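Long-range contacts in thymidine kinase (Equid herpesvirus 4, PDB 1P73), which catalyses the phosphorylation of thymidine to dTMP at the expense of ATP, supplying a precursor for viral DNA replication: residues Val128-Ala133 with Asn195-Leu200; Asp13-Ile18 with Thr188-Leu193. One frame throughout, in Å; residues are numbered along the deposited sequence.

Contact 1: residues Val128-Ala133 with Asn195-Leu200; sequences VCFPAA and NVYFML. With 4TA (p1-(5'-adenosyl)p4-(5'-(2'-deoxy-thymidyl))tetraphosphate), chain N.
The phenol oxygen of Tyr197 is hydrogen-bonded to OD1 of Asp13, and from the helix across the contact it is lined by carbon: Phe130 CE1 lies 3.8 Å from Tyr197 OH, and Cys129 CB is close by. A tyrosine suits this place because its ring packs among apolar groups while its hydroxyl reaches the carboxylate. Cys129 SG sits over one face of that ring, 4.2 Å from the ring centroid of Tyr197 and 22° off the normal, displaced toward the rim. This is a sulfur-aromatic contact. The torsion that sets SG anti to the carbonyl carbon of Cys129 (chi1 -60°) places it between the Tyr197 ring and Leu200, whose CD2 is 3.9 Å from Cys129 SG.

One turn away Val196 divides its two methyls between neighbouring turns of helix 124-137. CG1, anti to its own backbone N, packs 3.7 Å from Cys129 CB, while CG2 comes 4.3 Å from the methyl of Ala133. Small residues, Cys129, Ala132 and Ala133, make room for the branched valine where the axes of the two short segments approach to 9.6 Å at 133°, closer to antiparallel than to parallel.

Phe130 lies between Tyr197 and the nucleoside. Its side chain meets that of Tyr197 obliquely, CE1 approaching the hydroxyl, while one face of the ring covers the thymine, with C4 of 4TA 3.5 Å above the plane. The flat, apolar phenyl matches a flat base, and Gln84, which is hydrogen-bonded to 4TA, touches the same side chain. Two helices thus pack through small and branched residues, and the Phe130 side of this helix pair forms one wall of the thymine pocket of a herpesviral thymidine kinase.

Contact 2: residues Asp13-Ile18 with Thr188-Leu193; sequences DGVYGI and TLIATL. With 4TA (p1-(5'-adenosyl)p4-(5'-(2'-deoxy-thymidyl))tetraphosphate), chain N.
Apolar packing joins Val15 and Tyr16 to one side of the helix. Val15 lays its two methyls obliquely across Leu193: CG1 is 4.1 Å from Leu193 CB, while CG2 touches the Leu193 carbonyl. CG1 also reaches Ile190 CG2 at 4.3 Å, so the branched valine touches two residues of the helix at once. The Tyr16 side chain crosses those of Leu189, Ile190 and Leu193 at about a right angle. Leu189 CD2 comes to the ring's edge, 3.5 Å from Tyr16 OH, and Leu193 CD1 lies 3.9 Å from Tyr16 CE2. The ring is swung there by a chi1 of 63°, with CG between backbone N and carbonyl carbon. One face covers the deoxyribose, with O3B of 4TA 4.0 Å above the Tyr16 ring plane, over its centre.

The loop is the P-loop (Walker A) of this kinase, running from strand 5-13 to helix 20-29, and its backbone wraps the phosphates. Gly17 N gives a nearly straight hydrogen bond of 3.2 Å to OBC of 4TA (170°); the positive phi of Gly17 favours glycine. At Gly14 the backbone angles would press any side chain against the Asp13 carbonyl.

Polar bonds fix the start of the loop. Asp13 OD1 uses its anti lone pair for Gly14 N at 2.8 Å, and the same oxygen forms a salt bridge with Arg121. The Tyr16 hydroxyl has a weak hydrogen bond to Tyr60 OH.

How the contacts relate
The centres of contacts 1 and 2 lie about 9 Å apart, and both use helix 187-208, which supplies 188-193 and then 195-200. Along the chain the order is 13-18, 128-133, 188-193, 195-200, so the two contacts interleave: the helix receives the P-loop on its earlier turns and helix 124-137 on later ones. They also touch directly, since Leu193 of contact 2 packs with CD1 3.6 Å from Phe130 CE2 and with CD2 3.8 Å from Ala133 CB. Both reach 4TA, contact 1 mainly at the thymine and contact 2 at the deoxyribose and phosphates. One helix thus backs both the nucleoside pocket and the phosphate-binding loop.

Contact 1: residues Val128-Ala133 with Asn195-Leu200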
ATOM      1  N   VAL B 128      -4.311  -5.833   7.511  1.00 22.27           N
ATOM      2  CA  VAL B 128      -5.627  -5.774   8.160  1.00 22.29           C
ATOM      3  C   VAL B 128      -5.665  -6.431   9.551  1.00 23.12           C
ATOM      4  O   VAL B 128      -5.860  -5.734  10.564  1.00 22.96           O
ATOM      5  CB  VAL B 128      -6.768  -6.326   7.255  1.00 21.87           C
ATOM      6  CG1 VAL B 128      -8.115  -6.164   7.930  1.00 20.96           C
ATOM      7  CG2 VAL B 128      -6.783  -5.635   5.900  1.00 21.06           C
ATOM      8  N   CYS B 129      -5.459  -7.752   9.584  1.00 23.46           N
ATOM      9  CA  CYS B 129      -5.726  -8.565  10.767  1.00 23.87           C
ATOM     10  C   CYS B 129      -4.888  -8.202  11.972  1.00 23.82           C
ATOM     11  O   CYS B 129      -5.438  -7.906  13.034  1.00 24.15           O
ATOM     12  CB  CYS B 129      -5.542 -10.042  10.461  1.00 23.96           C
ATOM     13  SG  CYS B 129      -6.625 -10.623   9.163  1.00 26.31           S
ATOM     14  N   PHE B 130      -3.568  -8.240  11.812  1.00 23.72           N
ATOM     15  CA  PHE B 130      -2.655  -7.921  12.907  1.00 23.72           C
ATOM     16  C   PHE B 130      -2.827  -6.475  13.424  1.00 23.78           C
ATOM     17  O   PHE B 130      -2.922  -6.269  14.628  1.00 23.45           O
ATOM     18  CB  PHE B 130      -1.199  -8.271  12.557  1.00 23.28           C
ATOM     19  CG  PHE B 130      -0.828  -9.706  12.863  1.00 23.53           C
ATOM     20  CD1 PHE B 130      -1.140 -10.737  11.959  1.00 23.71           C
ATOM     21  CD2 PHE B 130      -0.180 -10.039  14.064  1.00 22.10           C
ATOM     22  CE1 PHE B 130      -0.800 -12.085  12.250  1.00 22.88           C
ATOM     23  CE2 PHE B 130       0.146 -11.374  14.369  1.00 21.48           C
ATOM     24  CZ  PHE B 130      -0.161 -12.397  13.466  1.00 21.59           C
ATOM     25  N   PRO B 131      -2.916  -5.481  12.539  1.00 24.24           N
ATOM     26  CA  PRO B 131      -3.239  -4.122  12.990  1.00 24.33           C
ATOM     27  C   PRO B 131      -4.613  -4.048  13.679  1.00 24.44           C
ATOM     28  O   PRO B 131      -4.706  -3.353  14.693  1.00 24.46           O
ATOM     29  CB  PRO B 131      -3.218  -3.306  11.689  1.00 24.06           C
ATOM     30  CG  PRO B 131      -2.389  -4.079  10.791  1.00 23.76           C
ATOM     31  CD  PRO B 131      -2.709  -5.519  11.077  1.00 24.34           C
ATOM     32  N   ALA B 132      -5.627  -4.753  13.164  1.00 24.54           N
ATOM     33  CA  ALA B 132      -6.958  -4.759  13.780  1.00 24.91           C
ATOM     34  C   ALA B 132      -6.877  -5.220  15.231  1.00 25.74           C
ATOM     35  O   ALA B 132      -7.388  -4.544  16.127  1.00 26.12           O
ATOM     36  CB  ALA B 132      -7.917  -5.615  13.002  1.00 24.37           C
ATOM     37  N   ALA B 133      -6.218  -6.357  15.457  1.00 26.48           N
ATOM     38  CA  ALA B 133      -5.899  -6.841  16.797  1.00 27.22           C
ATOM     39  C   ALA B 133      -5.307  -5.746  17.716  1.00 28.08           C
ATOM     40  O   ALA B 133      -5.803  -5.511  18.834  1.00 27.85           O
ATOM     41  CB  ALA B 133      -4.943  -8.011  16.694  1.00 27.03           C
ATOM     42  N   ASN B 195     -10.116 -14.105  17.253  1.00 23.91           N
ATOM     43  CA  ASN B 195     -11.406 -13.519  16.874  1.00 24.75           C
ATOM     44  C   ASN B 195     -11.327 -12.740  15.569  1.00 25.58           C
ATOM     45  O   ASN B 195     -12.230 -12.816  14.727  1.00 26.14           O
ATOM     46  CB  ASN B 195     -11.938 -12.589  17.969  1.00 24.74           C
ATOM     47  CG  ASN B 195     -12.390 -13.331  19.204  1.00 24.22           C
ATOM     48  OD1 ASN B 195     -12.860 -14.458  19.124  1.00 24.77           O
ATOM     49  ND2 ASN B 195     -12.252 -12.695  20.355  1.00 22.96           N
ATOM     50  N   VAL B 196     -10.247 -11.976  15.413  1.00 25.98           N
ATOM     51  CA  VAL B 196     -10.031 -11.176  14.209  1.00 25.90           C
ATOM     52  C   VAL B 196     -10.057 -12.069  12.956  1.00 26.19           C
ATOM     53  O   VAL B 196     -10.644 -11.698  11.935  1.00 26.21           O
ATOM     54  CB  VAL B 196      -8.714 -10.352  14.330  1.00 25.93           C
ATOM     55  CG1 VAL B 196      -8.234  -9.855  12.984  1.00 25.53           C
ATOM     56  CG2 VAL B 196      -8.896  -9.184  15.309  1.00 25.22           C
ATOM     57  N   TYR B 197      -9.446 -13.251  13.046  1.00 26.32           N
ATOM     58  CA  TYR B 197      -9.440 -14.181  11.914  1.00 26.61           C
ATOM     59  C   TYR B 197     -10.804 -14.817  11.659  1.00 26.71           C
ATOM     60  O   TYR B 197     -11.124 -15.172  10.518  1.00 26.63           O
ATOM     61  CB  TYR B 197      -8.346 -15.250  12.049  1.00 26.68           C
ATOM     62  CG  TYR B 197      -7.030 -14.804  11.478  1.00 26.09           C
ATOM     63  CD1 TYR B 197      -6.797 -14.844  10.116  1.00 26.48           C
ATOM     64  CD2 TYR B 197      -6.040 -14.304  12.304  1.00 27.10           C
ATOM     65  CE1 TYR B 197      -5.604 -14.414   9.589  1.00 28.96           C
ATOM     66  CE2 TYR B 197      -4.844 -13.861  11.803  1.00 28.59           C
ATOM     67  CZ  TYR B 197      -4.620 -13.923  10.445  1.00 30.38           C
ATOM     68  OH  TYR B 197      -3.409 -13.495   9.946  1.00 32.42           O
ATOM     69  N   PHE B 198     -11.611 -14.953  12.706  1.00 26.65           N
ATOM     70  CA  PHE B 198     -12.992 -15.377  12.501  1.00 26.60           C
ATOM     71  C   PHE B 198     -13.773 -14.249  11.843  1.00 27.17           C
ATOM     72  O   PHE B 198     -14.549 -14.503  10.909  1.00 27.75           O
ATOM     73  CB  PHE B 198     -13.646 -15.860  13.792  1.00 26.13           C
ATOM     74  CG  PHE B 198     -13.266 -17.272  14.167  1.00 25.17           C
ATOM     75  CD1 PHE B 198     -12.699 -17.549  15.410  1.00 23.80           C
ATOM     76  CD2 PHE B 198     -13.469 -18.325  13.271  1.00 24.04           C
ATOM     77  CE1 PHE B 198     -12.334 -18.841  15.747  1.00 22.61           C
ATOM     78  CE2 PHE B 198     -13.117 -19.617  13.601  1.00 22.31           C
ATOM     79  CZ  PHE B 198     -12.549 -19.877  14.841  1.00 22.62           C
ATOM     80  N   MET B 199     -13.538 -13.008  12.285  1.00 27.15           N
ATOM     81  CA  MET B 199     -14.125 -11.842  11.622  1.00 27.55           C
ATOM     82  C   MET B 199     -13.754 -11.780  10.135  1.00 28.20           C
ATOM     83  O   MET B 199     -14.572 -11.363   9.314  1.00 28.40           O
ATOM     84  CB  MET B 199     -13.736 -10.531  12.304  1.00 27.31           C
ATOM     85  CG  MET B 199     -14.223 -10.351  13.736  1.00 28.25           C
ATOM     86  SD  MET B 199     -13.513  -8.822  14.460  1.00 31.87           S
ATOM     87  CE  MET B 199     -13.324  -9.205  16.155  1.00 28.72           C
ATOM     88  N   LEU B 200     -12.533 -12.197   9.784  1.00 28.70           N
ATOM     89  CA  LEU B 200     -12.116 -12.235   8.382  1.00 28.70           C
ATOM     90  C   LEU B 200     -12.868 -13.305   7.598  1.00 29.04           C
ATOM     91  O   LEU B 200     -13.384 -13.032   6.500  1.00 29.39           O
ATOM     92  CB  LEU B 200     -10.603 -12.448   8.240  1.00 28.70           C
ATOM     93  CG  LEU B 200     -10.072 -12.532   6.793  1.00 28.87           C
ATOM     94  CD1 LEU B 200     -10.329 -11.233   6.006  1.00 27.61           C
ATOM     95  CD2 LEU B 200      -8.594 -12.918   6.745  1.00 27.98           C
TER
HETATM   96  C5M 4TA N 802       2.346 -11.041   9.708  1.00 54.15           C
HETATM   97  C5  4TA N 802       2.678 -10.454  11.047  1.00 54.67           C
HETATM   98  C6  4TA N 802       3.394 -11.195  11.981  1.00 56.02           C
HETATM   99  N1  4TA N 802       3.683 -10.662  13.187  1.00 57.10           N
HETATM  100  C1B 4TA N 802       4.455 -11.432  14.175  1.00 57.70           C
HETATM  101  C2B 4TA N 802       3.646 -12.466  14.948  1.00 57.94           C
HETATM  102  C3B 4TA N 802       4.664 -13.550  15.284  1.00 58.78           C
HETATM  103  O3B 4TA N 802       5.098 -13.481  16.642  1.00 58.48           O
HETATM  104  C4B 4TA N 802       5.851 -13.304  14.358  1.00 59.09           C
HETATM  105  C5B 4TA N 802       6.133 -14.500  13.454  1.00 59.13           C
HETATM  106  O5' 4TA N 802       4.926 -14.988  12.859  1.00 59.48           O
HETATM  107  PD  4TA N 802       4.860 -16.490  12.259  1.00 59.68           P
HETATM  108  O2D 4TA N 802       3.492 -16.730  11.635  1.00 57.70           O
HETATM  109  O1D 4TA N 802       6.130 -16.656  11.457  1.00 59.57           O
HETATM  110  OCD 4TA N 802       5.019 -17.403  13.588  1.00 58.46           O
HETATM  111  PC  4TA N 802       5.078 -19.020  13.577  1.00 57.88           P
HETATM  112  O1C 4TA N 802       6.129 -19.471  12.582  1.00 58.78           O
HETATM  113  O2C 4TA N 802       5.229 -19.417  15.029  1.00 58.34           O
HETATM  114  OBC 4TA N 802       3.595 -19.470  13.066  1.00 55.48           O
HETATM  115  PB  4TA N 802       3.225 -20.799  12.222  1.00 51.69           P
HETATM  116  O2B 4TA N 802       4.032 -20.788  10.962  1.00 52.40           O
HETATM  117  O1B 4TA N 802       1.730 -20.982  12.210  1.00 51.52           O
HETATM  118  OAB 4TA N 802       3.727 -21.994  13.137  1.00 56.94           O
HETATM  119  PA  4TA N 802       4.643 -23.230  12.655  1.00 61.61           P
HETATM  120  O1A 4TA N 802       4.258 -23.775  11.298  1.00 60.51           O
HETATM  121  O2A 4TA N 802       6.087 -22.855  12.951  1.00 61.95           O
HETATM  122  OA  4TA N 802       4.124 -24.273  13.773  1.00 62.75           O
HETATM  123  C5' 4TA N 802       3.920 -23.820  15.123  1.00 63.57           C
HETATM  124  C4' 4TA N 802       4.667 -24.671  16.156  1.00 64.10           C
HETATM  125  O1' 4TA N 802       3.941 -25.879  16.425  1.00 64.15           O
HETATM  126  C1' 4TA N 802       4.589 -27.018  15.845  1.00 64.44           C
HETATM  127  C2' 4TA N 802       5.859 -26.507  15.162  1.00 64.73           C
HETATM  128  O2' 4TA N 802       6.977 -27.358  15.377  1.00 64.98           O
HETATM  129  C3' 4TA N 802       6.056 -25.093  15.702  1.00 64.57           C
HETATM  130  O3' 4TA N 802       6.914 -25.064  16.834  1.00 64.76           O
HETATM  131  N9A 4TA N 802       3.677 -27.621  14.837  1.00 63.81           N
HETATM  132  C8A 4TA N 802       3.332 -27.289  13.564  1.00 63.66           C
HETATM  133  N7A 4TA N 802       2.423 -28.189  13.046  1.00 63.79           N
HETATM  134  C5A 4TA N 802       2.235 -29.090  14.086  1.00 63.21           C
HETATM  135  C4A 4TA N 802       2.995 -28.722  15.142  1.00 63.59           C
HETATM  136  N3A 4TA N 802       3.009 -29.429  16.308  1.00 63.55           N
HETATM  137  C2A 4TA N 802       2.243 -30.534  16.413  1.00 62.91           C
HETATM  138  N1A 4TA N 802       1.471 -30.930  15.374  1.00 63.00           N
HETATM  139  C6A 4TA N 802       1.451 -30.227  14.203  1.00 62.58           C
HETATM  140  N6A 4TA N 802       0.680 -30.609  13.151  1.00 60.26           N
HETATM  141  O4' 4TA N 802       5.546 -12.141  13.577  1.00 58.82           O
HETATM  142  C2  4TA N 802       3.275  -9.329  13.511  1.00 57.73           C
HETATM  143  O2  4TA N 802       3.554  -8.830  14.635  1.00 58.82           O
HETATM  144  N3  4TA N 802       2.571  -8.572  12.620  1.00 56.29           N
HETATM  145  C4  4TA N 802       2.254  -9.073  11.405  1.00 55.26           C
HETATM  146  O4  4TA N 802       1.617  -8.370  10.598  1.00 54.55           O

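Contact 2: residues Asp13-Ile18 with Thr188-Leu193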
ATOM      1  N   ASP B  13      -3.296 -18.798   5.980  1.00 27.05           N
ATOM      2  CA  ASP B  13      -3.220 -17.727   6.974  1.00 28.10           C
ATOM      3  C   ASP B  13      -3.828 -18.153   8.301  1.00 28.83           C
ATOM      4  O   ASP B  13      -4.431 -19.232   8.394  1.00 28.91           O
ATOM      5  CB  ASP B  13      -3.910 -16.457   6.464  1.00 28.44           C
ATOM      6  CG  ASP B  13      -3.131 -15.175   6.815  1.00 29.87           C
ATOM      7  OD1 ASP B  13      -2.637 -15.051   7.964  1.00 30.57           O
ATOM      8  OD2 ASP B  13      -2.966 -14.235   5.998  1.00 30.34           O
ATOM      9  N   GLY B  14      -3.666 -17.298   9.318  1.00 29.31           N
ATOM     10  CA  GLY B  14      -4.178 -17.561  10.653  1.00 29.62           C
ATOM     11  C   GLY B  14      -3.339 -16.966  11.763  1.00 29.81           C
ATOM     12  O   GLY B  14      -2.429 -16.182  11.507  1.00 29.99           O
ATOM     13  N   VAL B  15      -3.667 -17.320  13.002  1.00 30.06           N
ATOM     14  CA  VAL B  15      -2.862 -16.931  14.161  1.00 30.60           C
ATOM     15  C   VAL B  15      -1.575 -17.742  14.192  1.00 30.94           C
ATOM     16  O   VAL B  15      -1.577 -18.927  13.871  1.00 31.07           O
ATOM     17  CB  VAL B  15      -3.592 -17.202  15.479  1.00 30.18           C
ATOM     18  CG1 VAL B  15      -2.852 -16.587  16.628  1.00 29.92           C
ATOM     19  CG2 VAL B  15      -4.990 -16.665  15.421  1.00 31.10           C
ATOM     20  N   TYR B  16      -0.481 -17.113  14.603  1.00 31.36           N
ATOM     21  CA  TYR B  16       0.785 -17.813  14.711  1.00 31.51           C
ATOM     22  C   TYR B  16       0.755 -18.934  15.753  1.00 31.79           C
ATOM     23  O   TYR B  16      -0.023 -18.890  16.721  1.00 31.67           O
ATOM     24  CB  TYR B  16       1.913 -16.827  14.994  1.00 31.58           C
ATOM     25  CG  TYR B  16       1.811 -16.085  16.299  1.00 32.41           C
ATOM     26  CD1 TYR B  16       2.356 -16.619  17.473  1.00 33.23           C
ATOM     27  CD2 TYR B  16       1.204 -14.828  16.361  1.00 33.45           C
ATOM     28  CE1 TYR B  16       2.276 -15.933  18.677  1.00 33.62           C
ATOM     29  CE2 TYR B  16       1.123 -14.129  17.562  1.00 33.89           C
ATOM     30  CZ  TYR B  16       1.662 -14.687  18.715  1.00 34.85           C
ATOM     31  OH  TYR B  16       1.588 -13.998  19.910  1.00 36.70           O
ATOM     32  N   GLY B  17       1.609 -19.933  15.538  1.00 31.87           N
ATOM     33  CA  GLY B  17       1.730 -21.076  16.427  1.00 32.05           C
ATOM     34  C   GLY B  17       0.665 -22.158  16.265  1.00 32.13           C
ATOM     35  O   GLY B  17       0.509 -23.011  17.141  1.00 32.26           O
ATOM     36  N   ILE B  18      -0.073 -22.128  15.159  1.00 31.89           N
ATOM     37  CA  ILE B  18      -1.105 -23.129  14.915  1.00 31.64           C
ATOM     38  C   ILE B  18      -0.559 -24.330  14.139  1.00 31.69           C
ATOM     39  O   ILE B  18      -0.997 -25.449  14.352  1.00 31.84           O
ATOM     40  CB  ILE B  18      -2.321 -22.489  14.222  1.00 31.38           C
ATOM     41  CG1 ILE B  18      -3.267 -21.915  15.272  1.00 31.75           C
ATOM     42  CG2 ILE B  18      -3.061 -23.492  13.345  1.00 31.46           C
ATOM     43  CD1 ILE B  18      -4.552 -21.301  14.709  1.00 32.31           C
ATOM     44  N   THR B 188      -3.968 -12.841  25.857  1.00 35.50           N
ATOM     45  CA  THR B 188      -4.822 -11.756  25.392  1.00 34.55           C
ATOM     46  C   THR B 188      -4.648 -11.459  23.907  1.00 33.57           C
ATOM     47  O   THR B 188      -5.634 -11.263  23.209  1.00 33.75           O
ATOM     48  CB  THR B 188      -4.583 -10.490  26.226  1.00 34.73           C
ATOM     49  OG1 THR B 188      -4.720 -10.808  27.615  1.00 35.03           O
ATOM     50  CG2 THR B 188      -5.704  -9.484  26.003  1.00 35.50           C
ATOM     51  N   LEU B 189      -3.411 -11.427  23.423  1.00 32.46           N
ATOM     52  CA  LEU B 189      -3.179 -11.181  22.006  1.00 31.59           C
ATOM     53  C   LEU B 189      -3.712 -12.342  21.166  1.00 31.04           C
ATOM     54  O   LEU B 189      -4.406 -12.114  20.182  1.00 31.21           O
ATOM     55  CB  LEU B 189      -1.699 -10.920  21.716  1.00 31.84           C
ATOM     56  CG  LEU B 189      -1.249 -10.676  20.268  1.00 31.57           C
ATOM     57  CD1 LEU B 189      -1.683  -9.320  19.760  1.00 32.55           C
ATOM     58  CD2 LEU B 189       0.259 -10.797  20.163  1.00 31.94           C
ATOM     59  N   ILE B 190      -3.422 -13.581  21.563  1.00 30.01           N
ATOM     60  CA  ILE B 190      -3.872 -14.734  20.781  1.00 29.17           C
ATOM     61  C   ILE B 190      -5.399 -14.785  20.725  1.00 28.33           C
ATOM     62  O   ILE B 190      -5.980 -14.970  19.661  1.00 28.16           O
ATOM     63  CB  ILE B 190      -3.252 -16.059  21.306  1.00 29.46           C
ATOM     64  CG1 ILE B 190      -1.761 -16.118  20.955  1.00 29.46           C
ATOM     65  CG2 ILE B 190      -3.934 -17.274  20.686  1.00 29.26           C
ATOM     66  CD1 ILE B 190      -0.893 -16.579  22.072  1.00 28.07           C
ATOM     67  N   ALA B 191      -6.039 -14.578  21.871  1.00 27.39           N
ATOM     68  CA  ALA B 191      -7.494 -14.535  21.945  1.00 26.12           C
ATOM     69  C   ALA B 191      -8.082 -13.482  20.997  1.00 25.64           C
ATOM     70  O   ALA B 191      -9.064 -13.771  20.298  1.00 25.09           O
ATOM     71  CB  ALA B 191      -7.932 -14.291  23.362  1.00 26.02           C
ATOM     72  N   THR B 192      -7.478 -12.283  20.971  1.00 24.97           N
ATOM     73  CA  THR B 192      -7.884 -11.199  20.054  1.00 24.53           C
ATOM     74  C   THR B 192      -7.596 -11.532  18.587  1.00 23.81           C
ATOM     75  O   THR B 192      -8.450 -11.341  17.711  1.00 23.76           O
ATOM     76  CB  THR B 192      -7.234  -9.853  20.457  1.00 24.76           C
ATOM     77  OG1 THR B 192      -7.734  -9.461  21.736  1.00 25.20           O
ATOM     78  CG2 THR B 192      -7.722  -8.706  19.574  1.00 24.73           C
ATOM     79  N   LEU B 193      -6.405 -12.061  18.334  1.00 23.20           N
ATOM     80  CA  LEU B 193      -6.024 -12.524  17.003  1.00 22.65           C
ATOM     81  C   LEU B 193      -6.898 -13.677  16.489  1.00 22.47           C
ATOM     82  O   LEU B 193      -7.193 -13.757  15.293  1.00 21.89           O
ATOM     83  CB  LEU B 193      -4.547 -12.908  16.989  1.00 22.34           C
ATOM     84  CG  LEU B 193      -3.638 -11.728  16.667  1.00 22.40           C
ATOM     85  CD1 LEU B 193      -2.187 -12.071  16.959  1.00 21.19           C
ATOM     86  CD2 LEU B 193      -3.831 -11.272  15.205  1.00 22.59           C
TER
HETATM   87  C5M 4TA N 802       2.346 -11.041   9.708  1.00 54.15           C
HETATM   88  C5  4TA N 802       2.678 -10.454  11.047  1.00 54.67           C
HETATM   89  C6  4TA N 802       3.394 -11.195  11.981  1.00 56.02           C
HETATM   90  N1  4TA N 802       3.683 -10.662  13.187  1.00 57.10           N
HETATM   91  C1B 4TA N 802       4.455 -11.432  14.175  1.00 57.70           C
HETATM   92  C2B 4TA N 802       3.646 -12.466  14.948  1.00 57.94           C
HETATM   93  C3B 4TA N 802       4.664 -13.550  15.284  1.00 58.78           C
HETATM   94  O3B 4TA N 802       5.098 -13.481  16.642  1.00 58.48           O
HETATM   95  C4B 4TA N 802       5.851 -13.304  14.358  1.00 59.09           C
HETATM   96  C5B 4TA N 802       6.133 -14.500  13.454  1.00 59.13           C
HETATM   97  O5' 4TA N 802       4.926 -14.988  12.859  1.00 59.48           O
HETATM   98  PD  4TA N 802       4.860 -16.490  12.259  1.00 59.68           P
HETATM   99  O2D 4TA N 802       3.492 -16.730  11.635  1.00 57.70           O
HETATM  100  O1D 4TA N 802       6.130 -16.656  11.457  1.00 59.57           O
HETATM  101  OCD 4TA N 802       5.019 -17.403  13.588  1.00 58.46           O
HETATM  102  PC  4TA N 802       5.078 -19.020  13.577  1.00 57.88           P
HETATM  103  O1C 4TA N 802       6.129 -19.471  12.582  1.00 58.78           O
HETATM  104  O2C 4TA N 802       5.229 -19.417  15.029  1.00 58.34           O
HETATM  105  OBC 4TA N 802       3.595 -19.470  13.066  1.00 55.48           O
HETATM  106  PB  4TA N 802       3.225 -20.799  12.222  1.00 51.69           P
HETATM  107  O2B 4TA N 802       4.032 -20.788  10.962  1.00 52.40           O
HETATM  108  O1B 4TA N 802       1.730 -20.982  12.210  1.00 51.52           O
HETATM  109  OAB 4TA N 802       3.727 -21.994  13.137  1.00 56.94           O
HETATM  110  PA  4TA N 802       4.643 -23.230  12.655  1.00 61.61           P
HETATM  111  O1A 4TA N 802       4.258 -23.775  11.298  1.00 60.51           O
HETATM  112  O2A 4TA N 802       6.087 -22.855  12.951  1.00 61.95           O
HETATM  113  OA  4TA N 802       4.124 -24.273  13.773  1.00 62.75           O
HETATM  114  C5' 4TA N 802       3.920 -23.820  15.123  1.00 63.57           C
HETATM  115  C4' 4TA N 802       4.667 -24.671  16.156  1.00 64.10           C
HETATM  116  O1' 4TA N 802       3.941 -25.879  16.425  1.00 64.15           O
HETATM  117  C1' 4TA N 802       4.589 -27.018  15.845  1.00 64.44           C
HETATM  118  C2' 4TA N 802       5.859 -26.507  15.162  1.00 64.73           C
HETATM  119  O2' 4TA N 802       6.977 -27.358  15.377  1.00 64.98           O
HETATM  120  C3' 4TA N 802       6.056 -25.093  15.702  1.00 64.57           C
HETATM  121  O3' 4TA N 802       6.914 -25.064  16.834  1.00 64.76           O
HETATM  122  N9A 4TA N 802       3.677 -27.621  14.837  1.00 63.81           N
HETATM  123  C8A 4TA N 802       3.332 -27.289  13.564  1.00 63.66           C
HETATM  124  N7A 4TA N 802       2.423 -28.189  13.046  1.00 63.79           N
HETATM  125  C5A 4TA N 802       2.235 -29.090  14.086  1.00 63.21           C
HETATM  126  C4A 4TA N 802       2.995 -28.722  15.142  1.00 63.59           C
HETATM  127  N3A 4TA N 802       3.009 -29.429  16.308  1.00 63.55           N
HETATM  128  C2A 4TA N 802       2.243 -30.534  16.413  1.00 62.91           C
HETATM  129  N1A 4TA N 802       1.471 -30.930  15.374  1.00 63.00           N
HETATM  130  C6A 4TA N 802       1.451 -30.227  14.203  1.00 62.58           C
HETATM  131  N6A 4TA N 802       0.680 -30.609  13.151  1.00 60.26           N
HETATM  132  O4' 4TA N 802       5.546 -12.141  13.577  1.00 58.82           O
HETATM  133  C2  4TA N 802       3.275  -9.329  13.511  1.00 57.73           C
HETATM  134  O2  4TA N 802       3.554  -8.830  14.635  1.00 58.82           O
HETATM  135  N3  4TA N 802       2.571  -8.572  12.620  1.00 56.29           N
HETATM  136  C4  4TA N 802       2.254  -9.073  11.405  1.00 55.26           C
HETATM  137  O4  4TA N 802       1.617  -8.370  10.598  1.00 54.55           O